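Local coordinates for protein (hdlp (histone deacetylase-like protein)) (Aquifex aeolicus, PDB 1C3P), which is probably a zinc-dependent deacetylase of the histone deacetylase family, linked to acetoin breakdown in this bacterium, at residues D258-D263 / L270-F275; G296-A301 / S345-T350; K277-V282 / G289-G294; L32-A37 / A301-W306. All coordinates share one frame; numbering follows the deposited sequence.

Contact 1: residues D258-D263 / L270-F275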
loop_
_atom_site.group_PDB
_atom_site.type_symbol
_atom_site.label_atom_id
_atom_site.label_comp_id
_atom_site.label_asym_id
_atom_site.label_seq_id
_atom_site.Cartn_x
_atom_site.Cartn_y
_atom_site.Cartn_z
ATOM N N ASP A 258 -3.402 2.036 6.774
ATOM C CA ASP A 258 -4.653 2.702 7.079
ATOM C C ASP A 258 -5.747 1.852 7.729
ATOM O O ASP A 258 -6.734 2.401 8.203
ATOM C CB ASP A 258 -5.201 3.480 5.871
ATOM C CG ASP A 258 -5.263 2.663 4.604
ATOM O OD1 ASP A 258 -5.046 1.436 4.662
ATOM O OD2 ASP A 258 -5.539 3.268 3.540
ATOM N N PRO A 259 -5.646 0.510 7.696
ATOM C CA PRO A 259 -6.706 -0.258 8.360
ATOM C C PRO A 259 -6.688 -0.163 9.903
ATOM O O PRO A 259 -7.642 -0.562 10.565
ATOM C CB PRO A 259 -6.459 -1.688 7.858
ATOM C CG PRO A 259 -4.968 -1.700 7.630
ATOM C CD PRO A 259 -4.783 -0.396 6.910
ATOM N N LEU A 260 -5.617 0.385 10.471
ATOM C CA LEU A 260 -5.500 0.501 11.924
ATOM C C LEU A 260 -6.461 1.484 12.584
ATOM O O LEU A 260 -6.834 2.523 12.021
ATOM C CB LEU A 260 -4.059 0.880 12.314
ATOM C CG LEU A 260 -2.960 -0.078 11.843
ATOM C CD1 LEU A 260 -1.586 0.576 12.009
ATOM C CD2 LEU A 260 -3.060 -1.382 12.590
ATOM N N LEU A 261 -6.852 1.144 13.805
ATOM C CA LEU A 261 -7.757 1.972 14.600
ATOM C C LEU A 261 -7.338 3.443 14.651
ATOM O O LEU A 261 -8.174 4.340 14.511
ATOM C CB LEU A 261 -7.839 1.404 16.022
ATOM C CG LEU A 261 -8.567 2.246 17.077
ATOM C CD1 LEU A 261 -9.975 2.546 16.611
ATOM C CD2 LEU A 261 -8.586 1.501 18.403
ATOM N N GLU A 262 -6.044 3.696 14.819
ATOM C CA GLU A 262 -5.551 5.066 14.914
ATOM C C GLU A 262 -5.560 5.889 13.633
ATOM O O GLU A 262 -5.355 7.105 13.677
ATOM C CB GLU A 262 -4.143 5.081 15.506
ATOM C CG GLU A 262 -4.096 4.666 16.955
ATOM C CD GLU A 262 -3.957 3.179 17.133
ATOM O OE1 GLU A 262 -4.118 2.424 16.146
ATOM O OE2 GLU A 262 -3.696 2.765 18.277
ATOM N N ASP A 263 -5.799 5.248 12.492
ATOM C CA ASP A 263 -5.821 5.980 11.234
ATOM C C ASP A 263 -7.269 6.337 10.939
ATOM O O ASP A 263 -8.135 5.469 10.747
ATOM C CB ASP A 263 -5.180 5.134 10.125
ATOM C CG ASP A 263 -4.915 5.931 8.863
ATOM O OD1 ASP A 263 -3.938 5.598 8.169
ATOM O OD2 ASP A 263 -5.680 6.874 8.555
ATOM N N LEU A 270 -8.498 -1.946 13.419
ATOM C CA LEU A 270 -7.600 -3.057 13.653
ATOM C C LEU A 270 -6.400 -2.725 14.549
ATOM O O LEU A 270 -6.074 -1.550 14.779
ATOM C CB LEU A 270 -7.073 -3.582 12.322
ATOM C CG LEU A 270 -8.073 -3.933 11.214
ATOM C CD1 LEU A 270 -7.302 -4.700 10.147
ATOM C CD2 LEU A 270 -9.227 -4.783 11.749
ATOM N N SER A 271 -5.754 -3.785 15.031
ATOM C CA SER A 271 -4.550 -3.702 15.862
ATOM C C SER A 271 -3.349 -3.980 14.949
ATOM O O SER A 271 -3.518 -4.629 13.906
ATOM C CB SER A 271 -4.569 -4.780 16.951
ATOM O OG SER A 271 -4.417 -6.080 16.392
ATOM N N ASN A 272 -2.152 -3.517 15.338
ATOM C CA ASN A 272 -0.917 -3.733 14.556
ATOM C C ASN A 272 -0.598 -5.210 14.522
ATOM O O ASN A 272 0.053 -5.690 13.597
ATOM C CB ASN A 272 0.336 -3.130 15.201
ATOM C CG ASN A 272 0.344 -1.651 15.238
ATOM O OD1 ASN A 272 1.209 -1.063 15.899
ATOM N ND2 ASN A 272 -0.583 -1.018 14.521
ATOM N N VAL A 273 -0.976 -5.907 15.590
ATOM C CA VAL A 273 -0.705 -7.334 15.686
ATOM C C VAL A 273 -1.560 -8.152 14.727
ATOM O O VAL A 273 -1.115 -9.166 14.217
ATOM C CB VAL A 273 -0.874 -7.821 17.132
ATOM C CG1 VAL A 273 -0.753 -9.325 17.199
ATOM C CG2 VAL A 273 0.233 -7.200 17.993
ATOM N N ALA A 274 -2.786 -7.709 14.467
ATOM C CA ALA A 274 -3.617 -8.420 13.506
ATOM C C ALA A 274 -3.057 -8.097 12.105
ATOM O O ALA A 274 -3.102 -8.937 11.202
ATOM C CB ALA A 274 -5.078 -7.964 13.632
ATOM N N PHE A 275 -2.535 -6.876 11.939
ATOM C CA PHE A 275 -1.944 -6.434 10.669
ATOM C C PHE A 275 -0.779 -7.369 10.356
ATOM O O PHE A 275 -0.613 -7.848 9.227
ATOM C CB PHE A 275 -1.448 -4.989 10.821
ATOM C CG PHE A 275 -0.701 -4.452 9.632
ATOM C CD1 PHE A 275 -1.356 -4.132 8.450
ATOM C CD2 PHE A 275 0.668 -4.217 9.725
ATOM C CE1 PHE A 275 -0.655 -3.578 7.375
ATOM C CE2 PHE A 275 1.381 -3.666 8.660
ATOM C CZ PHE A 275 0.717 -3.345 7.485
HETATM O O HOH W 1 -1.601 0.953 15.640
#
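The carbonyl oxygen of Leu-270 is gripped by three groups. Leu-261 N donates to Leu-270 O over 3.0 Å, almost straight (170°). Leu-260 CA adds a CH...O contact to Leu-270 O at 3.6 Å, and Arg-356 NH1 supplies another hydrogen bond from outside. Going the other way, Leu-270 N donates to Pro-259 O over 3.3 Å. The pair amounts to a single beta bridge between Leu-260 and Leu-270.

Beside it, Leu-260 crosses Asn-272 at about a right angle. Its CG lies anti to the carbonyl carbon (chi1 -58°), which carries the two methyls over to the Asn-272 amide: CD1 comes to 3.1 Å from Asn-272 ND2, a tight fit, while CD2 also lies 3.5 Å from Ser-271 C. A water held by Glu-262 OE1 accepts a weak bond from the same ND2. Cutting Leu-260 back to an alanine removes both methyls, which is likely to open a gap beside the Asn-272 amide and leave it less restrained on that side. On the other flank Pro-259 CB meets Leu-270 CD1 at 3.9 Å.

Ser-271 is the N-cap of helix 272-286: its OG accepts from Ala-274 N at 3.0 Å, and it also bonds Asp-228 OD2.

The loop 258-263, with its type I turn from Leu-260 to Asp-263, is thus tied to the start of that helix directly after Asp-258. This aspartate is a zinc ligand, with Asp-168 and His-170, in the metal site of the histone deacetylase fold, although this chain carries no zinc.

Contact 2: residues G296-A301 / S345-T350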
loop_
_atom_site.group_PDB
_atom_site.type_symbol
_atom_site.label_atom_id
_atom_site.label_comp_id
_atom_site.label_asym_id
_atom_site.label_seq_id
_atom_site.Cartn_x
_atom_site.Cartn_y
_atom_site.Cartn_z
ATOM N N GLY A 296 -1.415 5.066 4.507
ATOM C CA GLY A 296 -1.232 5.025 5.948
ATOM C C GLY A 296 -1.024 6.494 6.209
ATOM O O GLY A 296 -0.136 7.099 5.614
ATOM N N TYR A 297 -1.818 7.078 7.100
ATOM C CA TYR A 297 -1.733 8.510 7.303
ATOM C C TYR A 297 -1.476 8.994 8.728
ATOM O O TYR A 297 -1.451 10.200 8.965
ATOM C CB TYR A 297 -3.008 9.145 6.733
ATOM C CG TYR A 297 -3.338 8.634 5.330
ATOM C CD1 TYR A 297 -3.992 7.405 5.131
ATOM C CD2 TYR A 297 -2.928 9.344 4.208
ATOM C CE1 TYR A 297 -4.222 6.905 3.835
ATOM C CE2 TYR A 297 -3.151 8.854 2.919
ATOM C CZ TYR A 297 -3.790 7.647 2.735
ATOM O OH TYR A 297 -3.983 7.204 1.439
ATOM N N HIS A 298 -1.285 8.059 9.660
ATOM C CA HIS A 298 -0.986 8.392 11.053
ATOM C C HIS A 298 0.474 7.993 11.244
ATOM O O HIS A 298 0.822 6.820 11.114
ATOM C CB HIS A 298 -1.837 7.588 12.027
ATOM C CG HIS A 298 -1.642 8.007 13.451
ATOM N ND1 HIS A 298 -2.407 8.979 14.058
ATOM C CD2 HIS A 298 -0.692 7.662 14.349
ATOM C CE1 HIS A 298 -1.938 9.215 15.269
ATOM N NE2 HIS A 298 -0.896 8.429 15.472
ATOM N N PRO A 299 1.346 8.962 11.573
ATOM C CA PRO A 299 2.772 8.693 11.764
ATOM C C PRO A 299 3.149 7.612 12.771
ATOM O O PRO A 299 4.034 6.794 12.512
ATOM C CB PRO A 299 3.330 10.074 12.134
ATOM C CG PRO A 299 2.147 10.726 12.830
ATOM C CD PRO A 299 1.072 10.391 11.811
ATOM N N TYR A 300 2.500 7.618 13.923
ATOM C CA TYR A 300 2.799 6.625 14.938
ATOM C C TYR A 300 2.372 5.237 14.492
ATOM O O TYR A 300 3.103 4.257 14.663
ATOM C CB TYR A 300 2.062 6.949 16.231
ATOM C CG TYR A 300 2.469 8.220 16.945
ATOM C CD1 TYR A 300 3.253 9.195 16.328
ATOM C CD2 TYR A 300 2.009 8.473 18.234
ATOM C CE1 TYR A 300 3.557 10.390 16.981
ATOM C CE2 TYR A 300 2.301 9.651 18.891
ATOM C CZ TYR A 300 3.071 10.607 18.261
ATOM O OH TYR A 300 3.313 11.789 18.908
ATOM N N ALA A 301 1.164 5.167 13.945
ATOM C CA ALA A 301 0.577 3.910 13.503
ATOM C C ALA A 301 1.429 3.295 12.417
ATOM O O ALA A 301 1.755 2.114 12.461
ATOM C CB ALA A 301 -0.842 4.146 12.993
ATOM N N SER A 345 -0.898 9.006 22.905
ATOM C CA SER A 345 0.426 8.894 23.518
ATOM C C SER A 345 0.773 7.491 24.016
ATOM O O SER A 345 1.951 7.168 24.201
ATOM C CB SER A 345 0.556 9.879 24.675
ATOM O OG SER A 345 -0.370 9.541 25.685
ATOM N N TYR A 346 -0.240 6.663 24.250
ATOM C CA TYR A 346 -0.012 5.295 24.711
ATOM C C TYR A 346 0.752 4.504 23.645
ATOM O O TYR A 346 1.403 3.504 23.943
ATOM C CB TYR A 346 -1.355 4.616 24.967
ATOM C CG TYR A 346 -2.197 4.459 23.708
ATOM C CD1 TYR A 346 -2.042 3.352 22.865
ATOM C CD2 TYR A 346 -3.132 5.432 23.356
ATOM C CE1 TYR A 346 -2.810 3.216 21.692
ATOM C CE2 TYR A 346 -3.903 5.310 22.187
ATOM C CZ TYR A 346 -3.737 4.202 21.364
ATOM O OH TYR A 346 -4.506 4.087 20.221
ATOM N N MET A 347 0.657 4.947 22.395
ATOM C CA MET A 347 1.337 4.261 21.294
ATOM C C MET A 347 2.840 4.352 21.433
ATOM O O MET A 347 3.571 3.506 20.905
ATOM C CB MET A 347 0.917 4.865 19.950
ATOM C CG MET A 347 -0.554 4.694 19.632
ATOM S SD MET A 347 -1.014 5.524 18.065
ATOM C CE MET A 347 -0.534 7.090 18.326
ATOM N N LEU A 348 3.292 5.379 22.158
ATOM C CA LEU A 348 4.720 5.617 22.385
ATOM C C LEU A 348 5.263 4.697 23.474
ATOM O O LEU A 348 6.476 4.569 23.649
ATOM C CB LEU A 348 4.959 7.070 22.822
ATOM C CG LEU A 348 4.465 8.252 21.987
ATOM C CD1 LEU A 348 4.770 9.555 22.735
ATOM C CD2 LEU A 348 5.127 8.246 20.611
ATOM N N GLU A 349 4.355 4.053 24.199
ATOM C CA GLU A 349 4.721 3.176 25.304
ATOM C C GLU A 349 4.947 1.703 24.958
ATOM O O GLU A 349 5.365 0.918 25.809
ATOM C CB GLU A 349 3.654 3.286 26.397
ATOM C CG GLU A 349 3.464 4.689 26.935
ATOM C CD GLU A 349 4.745 5.271 27.500
ATOM O OE1 GLU A 349 5.500 4.512 28.141
ATOM O OE2 GLU A 349 4.989 6.481 27.326
ATOM N N THR A 350 4.663 1.323 23.721
ATOM C CA THR A 350 4.850 -0.056 23.298
ATOM C C THR A 350 4.871 -0.124 21.786
ATOM O O THR A 350 4.287 0.720 21.112
ATOM C CB THR A 350 3.719 -0.961 23.793
ATOM O OG1 THR A 350 3.696 -0.961 25.224
ATOM C CG2 THR A 350 3.930 -2.385 23.304
#
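Met-347 makes a Met-aromatic contact with Tyr-300, with His-298 alongside, where the start of helix 299-314 faces the 3-10 turn 345-348. This is the tight part. The chain of Met-347 runs out extended through CG (chi2 177°) and brings SD within 3.9 Å of both Tyr-300 CB and His-298 NE2. Relative to the rings, SD stands at the edge of Tyr-300 and obliquely to His-298, whose centroid is 4.6 Å away. The position of CE is doubtful, since the model puts this methyl too close to the tyrosine ring for carbon atoms. His-298, the N-cap residue of the helix, points its ring at the methionine, approaching it from the opposite direction, and is itself packed against Phe-335.

The more open side is that of the 3-10 turn, where Ser-345 and Tyr-346 are partly exposed and the chain runs on to the exposed Glu-349. The turn is closed by its own backbone, Leu-348 N donating to Ser-345 O, and it turns Leu-348 back into the packed part, where Leu-330 of helix 324-332 touches both this leucine and Tyr-300. One branch of the leucine does the work in a CH-pi contact: Leu-348 CD2 lies over a face of the Tyr-300 ring, displaced toward the rim, 4.0 Å from the centroid and 3.6 Å from Tyr-300 CE2.

Contact 3: residues K277-V282 / G289-G294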
loop_
_atom_site.group_PDB
_atom_site.type_symbol
_atom_site.label_atom_id
_atom_site.label_comp_id
_atom_site.label_asym_id
_atom_site.label_seq_id
_atom_site.Cartn_x
_atom_site.Cartn_y
_atom_site.Cartn_z
ATOM N N LYS A 277 -0.322 -10.432 11.664
ATOM C CA LYS A 277 -0.797 -11.781 11.385
ATOM C C LYS A 277 -1.329 -11.932 9.973
ATOM O O LYS A 277 -1.182 -12.988 9.356
ATOM C CB LYS A 277 -1.885 -12.215 12.367
ATOM C CG LYS A 277 -1.355 -12.643 13.695
ATOM C CD LYS A 277 -2.353 -13.564 14.377
ATOM C CE LYS A 277 -2.599 -14.809 13.536
ATOM N NZ LYS A 277 -3.543 -15.744 14.200
ATOM N N ALA A 278 -1.952 -10.875 9.459
ATOM C CA ALA A 278 -2.501 -10.911 8.101
ATOM C C ALA A 278 -1.359 -11.159 7.113
ATOM O O ALA A 278 -1.450 -11.982 6.191
ATOM C CB ALA A 278 -3.196 -9.564 7.781
ATOM N N PHE A 279 -0.274 -10.430 7.319
ATOM C CA PHE A 279 0.917 -10.556 6.486
ATOM C C PHE A 279 1.428 -12.005 6.494
ATOM O O PHE A 279 1.745 -12.581 5.445
ATOM C CB PHE A 279 1.997 -9.616 7.036
ATOM C CG PHE A 279 3.339 -9.779 6.385
ATOM C CD1 PHE A 279 3.537 -9.412 5.053
ATOM C CD2 PHE A 279 4.417 -10.266 7.116
ATOM C CE1 PHE A 279 4.807 -9.528 4.463
ATOM C CE2 PHE A 279 5.684 -10.384 6.538
ATOM C CZ PHE A 279 5.881 -10.012 5.211
ATOM N N ASN A 280 1.505 -12.589 7.684
ATOM C CA ASN A 280 1.986 -13.954 7.806
ATOM C C ASN A 280 1.027 -14.999 7.264
ATOM O O ASN A 280 1.454 -16.052 6.790
ATOM C CB ASN A 280 2.363 -14.252 9.261
ATOM C CG ASN A 280 3.583 -13.459 9.703
ATOM O OD1 ASN A 280 4.515 -13.259 8.922
ATOM N ND2 ASN A 280 3.600 -13.035 10.958
ATOM N N ILE A 281 -0.264 -14.704 7.323
ATOM C CA ILE A 281 -1.263 -15.611 6.773
ATOM C C ILE A 281 -1.097 -15.688 5.251
ATOM O O ILE A 281 -1.257 -16.755 4.653
ATOM C CB ILE A 281 -2.691 -15.124 7.078
ATOM C CG1 ILE A 281 -3.003 -15.305 8.562
ATOM C CG2 ILE A 281 -3.688 -15.879 6.226
ATOM C CD1 ILE A 281 -4.387 -14.793 8.953
ATOM N N VAL A 282 -0.795 -14.558 4.618
ATOM C CA VAL A 282 -0.620 -14.549 3.166
ATOM C C VAL A 282 0.596 -15.399 2.809
ATOM O O VAL A 282 0.559 -16.214 1.881
ATOM C CB VAL A 282 -0.426 -13.115 2.615
ATOM C CG1 VAL A 282 0.037 -13.183 1.168
ATOM C CG2 VAL A 282 -1.751 -12.349 2.680
ATOM N N GLY A 289 6.639 -13.480 -1.457
ATOM C CA GLY A 289 6.254 -12.643 -2.578
ATOM C C GLY A 289 6.957 -11.301 -2.495
ATOM O O GLY A 289 7.876 -11.142 -1.700
ATOM N N VAL A 290 6.522 -10.342 -3.311
ATOM C CA VAL A 290 7.104 -9.007 -3.338
ATOM C C VAL A 290 6.223 -8.138 -2.437
ATOM O O VAL A 290 5.001 -8.087 -2.625
ATOM C CB VAL A 290 7.126 -8.466 -4.800
ATOM C CG1 VAL A 290 7.670 -7.027 -4.859
ATOM C CG2 VAL A 290 8.003 -9.386 -5.661
ATOM N N TYR A 291 6.839 -7.469 -1.461
ATOM C CA TYR A 291 6.099 -6.647 -0.504
ATOM C C TYR A 291 6.212 -5.131 -0.716
ATOM O O TYR A 291 7.311 -4.571 -0.824
ATOM C CB TYR A 291 6.542 -7.017 0.909
ATOM C CG TYR A 291 6.575 -8.517 1.109
ATOM C CD1 TYR A 291 7.770 -9.185 1.411
ATOM C CD2 TYR A 291 5.427 -9.279 0.930
ATOM C CE1 TYR A 291 7.809 -10.584 1.523
ATOM C CE2 TYR A 291 5.455 -10.666 1.037
ATOM C CZ TYR A 291 6.641 -11.312 1.329
ATOM O OH TYR A 291 6.641 -12.687 1.428
ATOM N N LEU A 292 5.056 -4.478 -0.745
ATOM C CA LEU A 292 4.986 -3.034 -0.973
ATOM C C LEU A 292 4.258 -2.341 0.158
ATOM O O LEU A 292 3.481 -2.966 0.876
ATOM C CB LEU A 292 4.216 -2.750 -2.275
ATOM C CG LEU A 292 4.634 -3.479 -3.554
ATOM C CD1 LEU A 292 3.687 -3.052 -4.711
ATOM C CD2 LEU A 292 6.069 -3.155 -3.884
ATOM N N GLY A 293 4.500 -1.036 0.304
ATOM C CA GLY A 293 3.819 -0.273 1.334
ATOM C C GLY A 293 2.432 0.079 0.816
ATOM O O GLY A 293 1.861 -0.637 -0.016
ATOM N N GLY A 294 1.883 1.184 1.293
ATOM C CA GLY A 294 0.567 1.585 0.841
ATOM C C GLY A 294 0.109 2.772 1.647
ATOM O O GLY A 294 0.913 3.386 2.341
#
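Phe-279 and Tyr-291 form a T-shaped (edge-to-face) pair, the single aromatic contact through which the two segments meet, their centroids 5.0 Å apart and their planes at 72°. The phenylalanine offers its edge: CE1 stands over one face of the tyrosine, displaced toward the rim, 3.6 Å from Tyr-291 CD2 and 3.7 Å from Tyr-291 CE2. With CG anti to the backbone N (chi1 172°), the Phe-279 ring reaches from the helix to the strand even though the two CA atoms are 9.5 Å apart. On the opposite face of the Tyr-291 ring lies Gly-289 O, 3.2 Å above the plane of that ring, also near the rim, so the tyrosine is held between a carbonyl and a phenyl edge.

The setting is a beta-alpha-beta unit of the parallel sheet: strand 250-254, then helix 272-286, then strand 290-292 laid beside the first. Phe-279 and Tyr-291 both touch Leu-253 of that neighbouring strand, and both touch Leu-313 of helix 299-314, which places the ring pair in the apolar layer between sheet and helices.

Polar bonds act at the far end of the tyrosine. Gly-289 N donates to Tyr-291 OH over 3.0 Å at 163°, folding the backbone just before the strand back onto the side chain it carries. Glu-288 OE1 bonds the same hydroxyl, and the two partners together fix where the phenol oxygen lies, while the ring carbons face Phe-279.

Contact 4: residues L32-A37 / A301-W306. Unlike the reference sequence in segment 32-37: Lys-35 (reference Leu).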
loop_
_atom_site.group_PDB
_atom_site.type_symbol
_atom_site.label_atom_id
_atom_site.label_comp_id
_atom_site.label_asym_id
_atom_site.label_seq_id
_atom_site.Cartn_x
_atom_site.Cartn_y
_atom_site.Cartn_z
ATOM N N LEU A 32 12.474 4.901 8.057
ATOM C CA LEU A 32 13.916 4.721 8.087
ATOM C C LEU A 32 14.517 5.299 9.355
ATOM O O LEU A 32 15.315 4.637 10.003
ATOM C CB LEU A 32 14.579 5.364 6.861
ATOM C CG LEU A 32 14.409 4.680 5.499
ATOM C CD1 LEU A 32 15.213 5.429 4.435
ATOM C CD2 LEU A 32 14.908 3.249 5.584
ATOM N N ARG A 33 14.136 6.528 9.702
ATOM C CA ARG A 33 14.676 7.151 10.904
ATOM C C ARG A 33 14.231 6.398 12.146
ATOM O O ARG A 33 14.976 6.293 13.115
ATOM C CB ARG A 33 14.252 8.623 10.989
ATOM C CG ARG A 33 14.880 9.495 9.890
ATOM C CD ARG A 33 14.754 10.988 10.175
ATOM N NE ARG A 33 13.365 11.425 10.250
ATOM C CZ ARG A 33 12.987 12.681 10.468
ATOM N NH1 ARG A 33 13.896 13.630 10.634
ATOM N NH2 ARG A 33 11.697 12.990 10.511
ATOM N N PHE A 34 13.017 5.858 12.107
ATOM C CA PHE A 34 12.480 5.115 13.230
ATOM C C PHE A 34 13.207 3.779 13.411
ATOM O O PHE A 34 13.621 3.426 14.519
ATOM C CB PHE A 34 10.983 4.865 13.021
ATOM C CG PHE A 34 10.305 4.270 14.211
ATOM C CD1 PHE A 34 10.043 5.046 15.330
ATOM C CD2 PHE A 34 9.954 2.917 14.229
ATOM C CE1 PHE A 34 9.429 4.483 16.467
ATOM C CE2 PHE A 34 9.344 2.343 15.349
ATOM C CZ PHE A 34 9.080 3.133 16.475
ATOM N N LYS A 35 13.395 3.018 12.339
ATOM C CA LYS A 35 14.087 1.763 12.554
ATOM C C LYS A 35 15.527 1.985 12.980
ATOM O O LYS A 35 16.091 1.160 13.686
ATOM C CB LYS A 35 14.020 0.878 11.327
ATOM C CG LYS A 35 12.663 0.212 11.182
ATOM C CD LYS A 35 12.618 -0.646 9.952
ATOM C CE LYS A 35 12.802 0.193 8.715
ATOM N NZ LYS A 35 14.102 0.910 8.668
ATOM N N ASP A 36 16.114 3.097 12.559
ATOM C CA ASP A 36 17.486 3.395 12.944
ATOM C C ASP A 36 17.500 3.747 14.425
ATOM O O ASP A 36 18.328 3.232 15.183
ATOM C CB ASP A 36 18.045 4.556 12.115
ATOM C CG ASP A 36 19.501 4.872 12.456
ATOM O OD1 ASP A 36 20.331 3.938 12.487
ATOM O OD2 ASP A 36 19.813 6.055 12.677
ATOM N N ALA A 37 16.582 4.615 14.840
ATOM C CA ALA A 37 16.497 5.010 16.249
ATOM C C ALA A 37 16.297 3.780 17.153
ATOM O O ALA A 37 16.822 3.736 18.264
ATOM C CB ALA A 37 15.348 6.031 16.452
ATOM N N ALA A 301 1.164 5.167 13.945
ATOM C CA ALA A 301 0.577 3.910 13.503
ATOM C C ALA A 301 1.429 3.295 12.417
ATOM O O ALA A 301 1.755 2.114 12.461
ATOM C CB ALA A 301 -0.842 4.146 12.993
ATOM N N LEU A 302 1.773 4.126 11.440
ATOM C CA LEU A 302 2.587 3.723 10.314
ATOM C C LEU A 302 3.937 3.194 10.770
ATOM O O LEU A 302 4.317 2.083 10.429
ATOM C CB LEU A 302 2.759 4.926 9.375
ATOM C CG LEU A 302 3.696 4.927 8.165
ATOM C CD1 LEU A 302 3.404 6.158 7.320
ATOM C CD2 LEU A 302 5.146 4.937 8.600
ATOM N N ALA A 303 4.652 3.990 11.561
ATOM C CA ALA A 303 5.976 3.595 12.018
ATOM C C ALA A 303 6.026 2.295 12.790
ATOM O O ALA A 303 6.876 1.443 12.524
ATOM C CB ALA A 303 6.597 4.706 12.845
ATOM N N ARG A 304 5.131 2.121 13.755
ATOM C CA ARG A 304 5.171 0.902 14.538
ATOM C C ARG A 304 4.747 -0.323 13.740
ATOM O O ARG A 304 5.353 -1.388 13.862
ATOM C CB ARG A 304 4.280 1.025 15.796
ATOM C CG ARG A 304 4.673 2.118 16.815
ATOM C CD ARG A 304 3.829 1.962 18.103
ATOM N NE ARG A 304 2.423 1.798 17.768
ATOM C CZ ARG A 304 1.515 1.189 18.524
ATOM N NH1 ARG A 304 1.838 0.658 19.705
ATOM N NH2 ARG A 304 0.274 1.086 18.076
ATOM N N ALA A 305 3.716 -0.174 12.911
ATOM C CA ALA A 305 3.219 -1.306 12.140
ATOM C C ALA A 305 4.203 -1.813 11.106
ATOM O O ALA A 305 4.425 -3.020 10.997
ATOM C CB ALA A 305 1.858 -0.945 11.475
ATOM N N TRP A 306 4.796 -0.913 10.327
ATOM C CA TRP A 306 5.765 -1.377 9.352
ATOM C C TRP A 306 6.994 -1.906 10.061
ATOM O O TRP A 306 7.707 -2.749 9.524
ATOM C CB TRP A 306 6.149 -0.278 8.363
ATOM C CG TRP A 306 5.129 -0.118 7.258
ATOM C CD1 TRP A 306 4.192 -1.030 6.875
ATOM C CD2 TRP A 306 5.003 0.989 6.363
ATOM N NE1 TRP A 306 3.486 -0.560 5.791
ATOM C CE2 TRP A 306 3.965 0.676 5.457
ATOM C CE3 TRP A 306 5.667 2.218 6.237
ATOM C CZ2 TRP A 306 3.575 1.553 4.436
ATOM C CZ3 TRP A 306 5.281 3.089 5.224
ATOM C CH2 TRP A 306 4.241 2.748 4.334
#
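The Phe-34 ring has Ala-303 on one of its faces: the CB methyl sits 3.9 Å above the plane, a little toward the rim, and makes a CH-pi contact 4.1 Å from the centroid, 16° off the ring normal. Arg-304 CA comes to the ring obliquely, 4.5 Å from Phe-34 CE2. This is helix-helix packing, helix 28-37 lying against helix 299-314, which the chain reaches more than 260 residues later. Phe-34 and Ala-303 are both buried.

A small residue on one helix lets a large one on the other come close: at Phe-34 and Ala-303 the CA atoms are 6.8 Å apart, the nearest such pair across the two segments. Phe-34 carries CG anti to the backbone N (chi1 -172°), which sends the ring across to the other helix. There it also touches Thr-307, one turn further along, while Ala-326 and Leu-330 of helix 324-332 add further walls. With an alanine in place of Phe-34, the gap between the three helices is likely to stay unfilled, and the methyl of Ala-303 would lose the ring it rests on.

Arg-304 bears on the ring through its backbone, its CB pointing away from the other helix and its NH1 bonded to Thr-350 O. The Ala-303 carbonyl oxygen lies near the ring as well, 3.8 Å from Phe-34 CD2, and accepts a hydrogen bond from Thr-307 OG1.

In the fold
Helix 299-314 runs through much of this arrangement: contacts 2 and 4 share Ala-301 on it, their centres 10 Å apart, and Met-347 O packs on Arg-304 CD at 3.2 Å. Contact 1 meets contact 2 where Glu-262 OE2 lies 2.5 Å from Tyr-346 OH and Asp-263 OD1 lies 2.8 Å from Tyr-297 N. Contacts 1 and 3 use successive parts of helix 272-286. Trp-306 of contact 4 packs on Gly-293 and Gly-294 of contact 3. Contact 1 holds one zinc ligand, Asp-258, and its Pro-259 side chain is about 5 Å from that of Asp-168; the His-298 side chain of contact 2 is about 8 Å from that of Asp-258, while contacts 3 and 4 lie away from the metal site.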